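Long-range contacts in glutamine synthetase (Helicobacter pylori, PDB 5ZLI), which is a class I-beta glutamine synthetase, a twelve-subunit enzyme whose chain joins a beta-grasp domain to a glutamine synthetase catalytic domain: residues T343-N348 with G399-I404; H306-V311 with F366-P371. One frame throughout, in Å; residues are numbered along the deposited sequence.

Contact 1: T343-N348 with G399-I404; sequences TYSANN and GEAMDI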
loop_
_atom_site.group_PDB
_atom_site.type_symbol
_atom_site.label_atom_id
_atom_site.label_comp_id
_atom_site.label_asym_id
_atom_site.label_seq_id
_atom_site.Cartn_x
_atom_site.Cartn_y
_atom_site.Cartn_z
ATOM N N THR B 343 49.185 -33.648 10.148
ATOM C CA THR B 343 49.724 -34.992 9.994
ATOM C C THR B 343 49.199 -35.578 8.691
ATOM O O THR B 343 48.366 -34.985 8.007
ATOM C CB THR B 343 49.380 -35.886 11.196
ATOM O OG1 THR B 343 49.330 -35.092 12.389
ATOM C CG2 THR B 343 50.456 -36.945 11.379
ATOM N N TYR B 344 49.702 -36.748 8.338
ATOM C CA TYR B 344 49.284 -37.456 7.138
ATOM C C TYR B 344 48.606 -38.767 7.522
ATOM O O TYR B 344 48.852 -39.319 8.600
ATOM C CB TYR B 344 50.509 -37.702 6.207
ATOM C CG TYR B 344 51.677 -38.453 6.891
ATOM C CD1 TYR B 344 52.516 -37.800 7.807
ATOM C CD2 TYR B 344 51.926 -39.808 6.642
ATOM C CE1 TYR B 344 53.558 -38.471 8.443
ATOM C CE2 TYR B 344 52.966 -40.482 7.281
ATOM C CZ TYR B 344 53.777 -39.807 8.172
ATOM O OH TYR B 344 54.809 -40.465 8.804
ATOM N N SER B 345 47.730 -39.251 6.642
ATOM C CA SER B 345 47.097 -40.554 6.828
ATOM C C SER B 345 46.395 -40.945 5.540
ATOM O O SER B 345 45.860 -40.091 4.834
ATOM C CB SER B 345 46.103 -40.556 7.995
ATOM O OG SER B 345 46.798 -40.429 9.217
ATOM N N ALA B 346 46.410 -42.234 5.239
ATOM C CA ALA B 346 45.663 -42.717 4.095
ATOM C C ALA B 346 44.184 -42.743 4.442
ATOM O O ALA B 346 43.795 -43.115 5.556
ATOM C CB ALA B 346 46.147 -44.097 3.666
ATOM N N ASN B 347 43.360 -42.319 3.479
ATOM C CA ASN B 347 41.913 -42.366 3.620
ATOM C C ASN B 347 41.405 -41.499 4.779
ATOM O O ASN B 347 40.368 -41.797 5.378
ATOM C CB ASN B 347 41.463 -43.812 3.812
ATOM C CG ASN B 347 42.246 -44.763 2.963
ATOM O OD1 ASN B 347 42.378 -44.568 1.753
ATOM N ND2 ASN B 347 42.884 -45.739 3.609
ATOM N N ASN B 348 42.124 -40.442 5.150
ATOM C CA ASN B 348 41.768 -39.658 6.322
ATOM C C ASN B 348 41.507 -38.207 5.934
ATOM O O ASN B 348 42.417 -37.505 5.488
ATOM C CB ASN B 348 42.880 -39.760 7.358
ATOM C CG ASN B 348 42.436 -39.372 8.748
ATOM O OD1 ASN B 348 41.637 -38.459 8.935
ATOM N ND2 ASN B 348 42.970 -40.075 9.744
ATOM N N GLY B 399 57.639 -37.318 10.363
ATOM C CA GLY B 399 57.134 -37.883 11.594
ATOM C C GLY B 399 56.286 -39.120 11.358
ATOM O O GLY B 399 56.518 -39.909 10.428
ATOM N N GLU B 400 55.289 -39.292 12.229
ATOM C CA GLU B 400 54.474 -40.500 12.275
ATOM C C GLU B 400 53.051 -40.180 11.848
ATOM O O GLU B 400 52.506 -39.138 12.222
ATOM C CB GLU B 400 54.461 -41.119 13.680
ATOM C CG GLU B 400 54.088 -42.605 13.730
ATOM C CD GLU B 400 55.298 -43.535 13.628
ATOM O OE1 GLU B 400 56.434 -43.022 13.508
ATOM O OE2 GLU B 400 55.111 -44.779 13.671
ATOM N N ALA B 401 52.464 -41.075 11.053
ATOM C CA ALA B 401 51.086 -40.906 10.622
ATOM C C ALA B 401 50.146 -41.113 11.802
ATOM O O ALA B 401 50.430 -41.888 12.722
ATOM C CB ALA B 401 50.763 -41.891 9.500
ATOM N N MET B 402 49.007 -40.427 11.762
ATOM C CA MET B 402 47.981 -40.533 12.802
ATOM C C MET B 402 46.694 -41.046 12.191
ATOM O O MET B 402 45.973 -40.292 11.538
ATOM C CB MET B 402 47.732 -39.217 13.521
ATOM C CG MET B 402 48.827 -38.821 14.453
ATOM S SD MET B 402 48.508 -37.216 15.180
ATOM C CE MET B 402 49.855 -37.163 16.356
ATOM N N ASP B 403 46.418 -42.324 12.399
ATOM C CA ASP B 403 45.216 -42.957 11.866
ATOM C C ASP B 403 44.126 -43.000 12.935
ATOM O O ASP B 403 43.687 -44.050 13.397
ATOM C CB ASP B 403 45.566 -44.334 11.319
ATOM C CG ASP B 403 46.706 -44.264 10.321
ATOM O OD1 ASP B 403 47.077 -43.114 9.995
ATOM O OD2 ASP B 403 47.225 -45.318 9.860
ATOM N N ILE B 404 43.800 -41.799 13.404
ATOM C CA ILE B 404 42.678 -41.551 14.300
ATOM C C ILE B 404 41.724 -40.532 13.657
ATOM O O ILE B 404 41.957 -40.009 12.564
ATOM C CB ILE B 404 43.121 -41.086 15.710
ATOM C CG1 ILE B 404 44.096 -39.898 15.642
ATOM C CG2 ILE B 404 43.688 -42.260 16.514
ATOM C CD1 ILE B 404 43.462 -38.573 16.046
#
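The Tyr344 ring lies along the loop 399-404, with Ala401 CB over one face, 3.4 Å from Tyr344 CE2. CG sits between the backbone N and the carbonyl carbon (chi1 56°), and this swings the far end of the ring toward the loop. The hydroxyl donates to Gly399 O, which lies near the ring plane; the modelled OH to O distance is too short to be relied on. Next to it, the CG2 methyl of Thr343 lies beside Glu400 O. Thr343 OG1 lies 3.6 Å from Met402 SD, where the two side chains cross at about a right angle. Met402 N makes a weak hydrogen bond to Tyr344 O at 3.4 Å. Three acceptors compete for the one proton of Ser345 OG: Asp403 OD1, at 2.8 Å, Met402 O and Tyr344 O. The proton is not settled among them. Asn348 ND2 donates to Ile404 O at 3.0 Å, with an N-H...O angle of 162°. Ile404 O lies nearly in its amide plane. Asn348 OD1 accepts from Ser350 N, so the amide is held at both ends. Strand 341-346 runs parallel to strand 351-355, and the Tyr344 ring also packs on Leu308 and Leu312 of helix 302-313. The loop 399-404, between helices 377-393 and 411-415, passes over this strand, with four of its six residues exposed.

Contact 2: H306-V311 with F366-P371; sequences HFLGGV and FEFRFP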
loop_
_atom_site.group_PDB
_atom_site.type_symbol
_atom_site.label_atom_id
_atom_site.label_comp_id
_atom_site.label_asym_id
_atom_site.label_seq_id
_atom_site.Cartn_x
_atom_site.Cartn_y
_atom_site.Cartn_z
ATOM N N HIS B 306 60.214 -37.371 2.395
ATOM C CA HIS B 306 61.037 -36.215 2.715
ATOM C C HIS B 306 60.396 -34.942 2.175
ATOM O O HIS B 306 60.363 -33.915 2.866
ATOM C CB HIS B 306 62.459 -36.422 2.181
ATOM C CG HIS B 306 63.258 -37.433 2.957
ATOM N ND1 HIS B 306 63.161 -37.574 4.326
ATOM C CD2 HIS B 306 64.144 -38.369 2.546
ATOM C CE1 HIS B 306 63.960 -38.546 4.725
ATOM N NE2 HIS B 306 64.564 -39.047 3.663
ATOM N N PHE B 307 59.833 -35.003 0.971
ATOM C CA PHE B 307 59.032 -33.880 0.490
ATOM C C PHE B 307 57.941 -33.487 1.502
ATOM O O PHE B 307 57.813 -32.313 1.876
ATOM C CB PHE B 307 58.420 -34.253 -0.861
ATOM C CG PHE B 307 57.690 -33.141 -1.526
ATOM C CD1 PHE B 307 56.435 -32.767 -1.109
ATOM C CD2 PHE B 307 58.252 -32.491 -2.595
ATOM C CE1 PHE B 307 55.778 -31.778 -1.731
ATOM C CE2 PHE B 307 57.587 -31.486 -3.224
ATOM C CZ PHE B 307 56.352 -31.131 -2.794
ATOM N N LEU B 308 57.158 -34.469 1.964
ATOM C CA LEU B 308 56.078 -34.196 2.906
ATOM C C LEU B 308 56.581 -33.599 4.213
ATOM O O LEU B 308 55.921 -32.728 4.801
ATOM C CB LEU B 308 55.298 -35.480 3.182
ATOM C CG LEU B 308 54.348 -35.401 4.379
ATOM C CD1 LEU B 308 53.242 -34.451 4.041
ATOM C CD2 LEU B 308 53.784 -36.785 4.731
ATOM N N GLY B 309 57.706 -34.112 4.723
ATOM C CA GLY B 309 58.291 -33.545 5.927
ATOM C C GLY B 309 58.655 -32.083 5.753
ATOM O O GLY B 309 58.520 -31.284 6.681
ATOM N N GLY B 310 59.119 -31.712 4.555
ATOM C CA GLY B 310 59.453 -30.318 4.322
ATOM C C GLY B 310 58.212 -29.455 4.272
ATOM O O GLY B 310 58.161 -28.394 4.899
ATOM N N VAL B 311 57.168 -29.945 3.600
ATOM C CA VAL B 311 55.883 -29.256 3.586
ATOM C C VAL B 311 55.311 -29.161 4.997
ATOM O O VAL B 311 54.770 -28.123 5.386
ATOM C CB VAL B 311 54.913 -29.959 2.617
ATOM C CG1 VAL B 311 53.477 -29.567 2.930
ATOM C CG2 VAL B 311 55.269 -29.629 1.173
ATOM N N PHE B 366 50.483 -36.978 -3.067
ATOM C CA PHE B 366 49.804 -36.505 -1.873
ATOM C C PHE B 366 48.639 -35.600 -2.262
ATOM O O PHE B 366 48.550 -35.117 -3.394
ATOM C CB PHE B 366 50.755 -35.734 -0.963
ATOM C CG PHE B 366 51.875 -36.544 -0.430
ATOM C CD1 PHE B 366 53.178 -36.248 -0.767
ATOM C CD2 PHE B 366 51.635 -37.576 0.465
ATOM C CE1 PHE B 366 54.234 -36.985 -0.233
ATOM C CE2 PHE B 366 52.686 -38.322 0.999
ATOM C CZ PHE B 366 53.987 -38.024 0.650
ATOM N N GLU B 367 47.728 -35.392 -1.317
ATOM C CA GLU B 367 46.728 -34.336 -1.420
ATOM C C GLU B 367 46.785 -33.467 -0.168
ATOM O O GLU B 367 46.626 -33.973 0.949
ATOM C CB GLU B 367 45.329 -34.904 -1.627
ATOM C CG GLU B 367 44.218 -33.882 -1.368
ATOM C CD GLU B 367 42.856 -34.533 -1.215
ATOM O OE1 GLU B 367 42.341 -35.098 -2.215
ATOM O OE2 GLU B 367 42.337 -34.539 -0.074
ATOM N N PHE B 368 47.084 -32.177 -0.343
ATOM C CA PHE B 368 47.102 -31.227 0.776
ATOM C C PHE B 368 45.732 -30.564 0.900
ATOM O O PHE B 368 45.284 -29.864 -0.019
ATOM C CB PHE B 368 48.201 -30.182 0.595
ATOM C CG PHE B 368 49.551 -30.785 0.341
ATOM C CD1 PHE B 368 50.298 -31.333 1.367
ATOM C CD2 PHE B 368 50.058 -30.854 -0.946
ATOM C CE1 PHE B 368 51.540 -31.901 1.098
ATOM C CE2 PHE B 368 51.287 -31.404 -1.195
ATOM C CZ PHE B 368 52.022 -31.931 -0.194
ATOM N N ARG B 369 45.077 -30.785 2.033
ATOM C CA ARG B 369 43.701 -30.361 2.215
ATOM C C ARG B 369 43.574 -28.991 2.868
ATOM O O ARG B 369 42.456 -28.478 2.960
ATOM C CB ARG B 369 42.928 -31.390 3.039
ATOM C CG ARG B 369 42.888 -32.765 2.439
ATOM C CD ARG B 369 42.149 -33.721 3.350
ATOM N NE ARG B 369 40.782 -33.286 3.659
ATOM C CZ ARG B 369 39.754 -33.374 2.811
ATOM N NH1 ARG B 369 39.916 -33.870 1.590
ATOM N NH2 ARG B 369 38.551 -32.964 3.181
ATOM N N PHE B 370 44.657 -28.420 3.385
ATOM C CA PHE B 370 44.550 -27.139 4.071
ATOM C C PHE B 370 44.460 -25.914 3.160
ATOM O O PHE B 370 43.894 -24.906 3.597
ATOM C CB PHE B 370 45.696 -26.970 5.071
ATOM C CG PHE B 370 47.068 -27.192 4.485
ATOM C CD1 PHE B 370 47.637 -28.456 4.485
ATOM C CD2 PHE B 370 47.801 -26.143 3.964
ATOM C CE1 PHE B 370 48.883 -28.678 3.956
ATOM C CE2 PHE B 370 49.070 -26.367 3.419
ATOM C CZ PHE B 370 49.600 -27.637 3.421
ATOM N N PRO B 371 44.955 -25.916 1.918
ATOM C CA PRO B 371 44.822 -24.697 1.097
ATOM C C PRO B 371 43.391 -24.428 0.636
ATOM O O PRO B 371 42.540 -25.319 0.580
ATOM C CB PRO B 371 45.755 -24.946 -0.092
ATOM C CG PRO B 371 46.118 -26.335 -0.037
ATOM C CD PRO B 371 45.870 -26.889 1.300
#
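Leu308 reaches from helix 302-313 toward strand 366-368, and its atoms divide between two phenylalanines. CB is 3.8 Å from Phe366 CZ, an oblique approach to that ring. Beyond CG the chain forks. CD2 stays with Phe366, 4.2 Å from its CE2. CD1 goes to the next ring along the strand and meets the edge of Phe368 at CE1, also at 4.2 Å.

Val311, one helical turn further on, and Phe368 reach toward each other from opposite directions. Val311 CG1 stands anti to the backbone N (chi1 161°), which brings this methyl nearest the ring. It meets the ring obliquely, 3.5 Å from Phe368 CE1. The same methyl lies near the plane of the Phe370 ring, at the edge. Phe307 adds a third side chain from the helix: its CE1 is 4.1 Å from Phe368 CZ, which lies at the edge of the Phe307 ring. Phe292 adds a further ring, edge-to-face with Phe307, and also meets Phe366.

No hydrogen bond crosses between the two segments, and all six touching residues are buried. The strand residue between the two phenylalanines, Glu367, points away from the helix. It forms a salt bridge with Arg369, Glu367 OE2 to Arg369 NH1 at 3.0 Å, and a second with Arg354. Apolar and charged side chains thus alternate from Phe366 to Phe370.

The strand is hydrogen-bonded on its two edges to strands 278-286 and 351-355. The helix runs almost parallel to it, at 10° and 11.2 Å between the axes. This is the alpha/beta layer packing of the catalytic domain, with a helix laid on the apolar face of its curved sheet.

In the fold
Contact 2 is core and contact 1 is only partly buried, with much of the loop 399-404 exposed. Their centres are about 12 Å apart, and both reach the same sheet of the catalytic domain, contact 1 through strand 341-346 and contact 2 through strand 366-368. They meet directly: Tyr344 CG packs on Leu308 CD2 at 3.4 Å. Along the chain their segments alternate. The chemistry follows depth. Contact 2 joins helix to sheet by apolar side chains alone, whereas contact 1 fastens a loop to a strand with a mixture of hydrogen bonds and apolar packing. Contact 1 also borders a second subunit, where Asn348 packs on Glu71 of that subunit; no other chain touches contact 2.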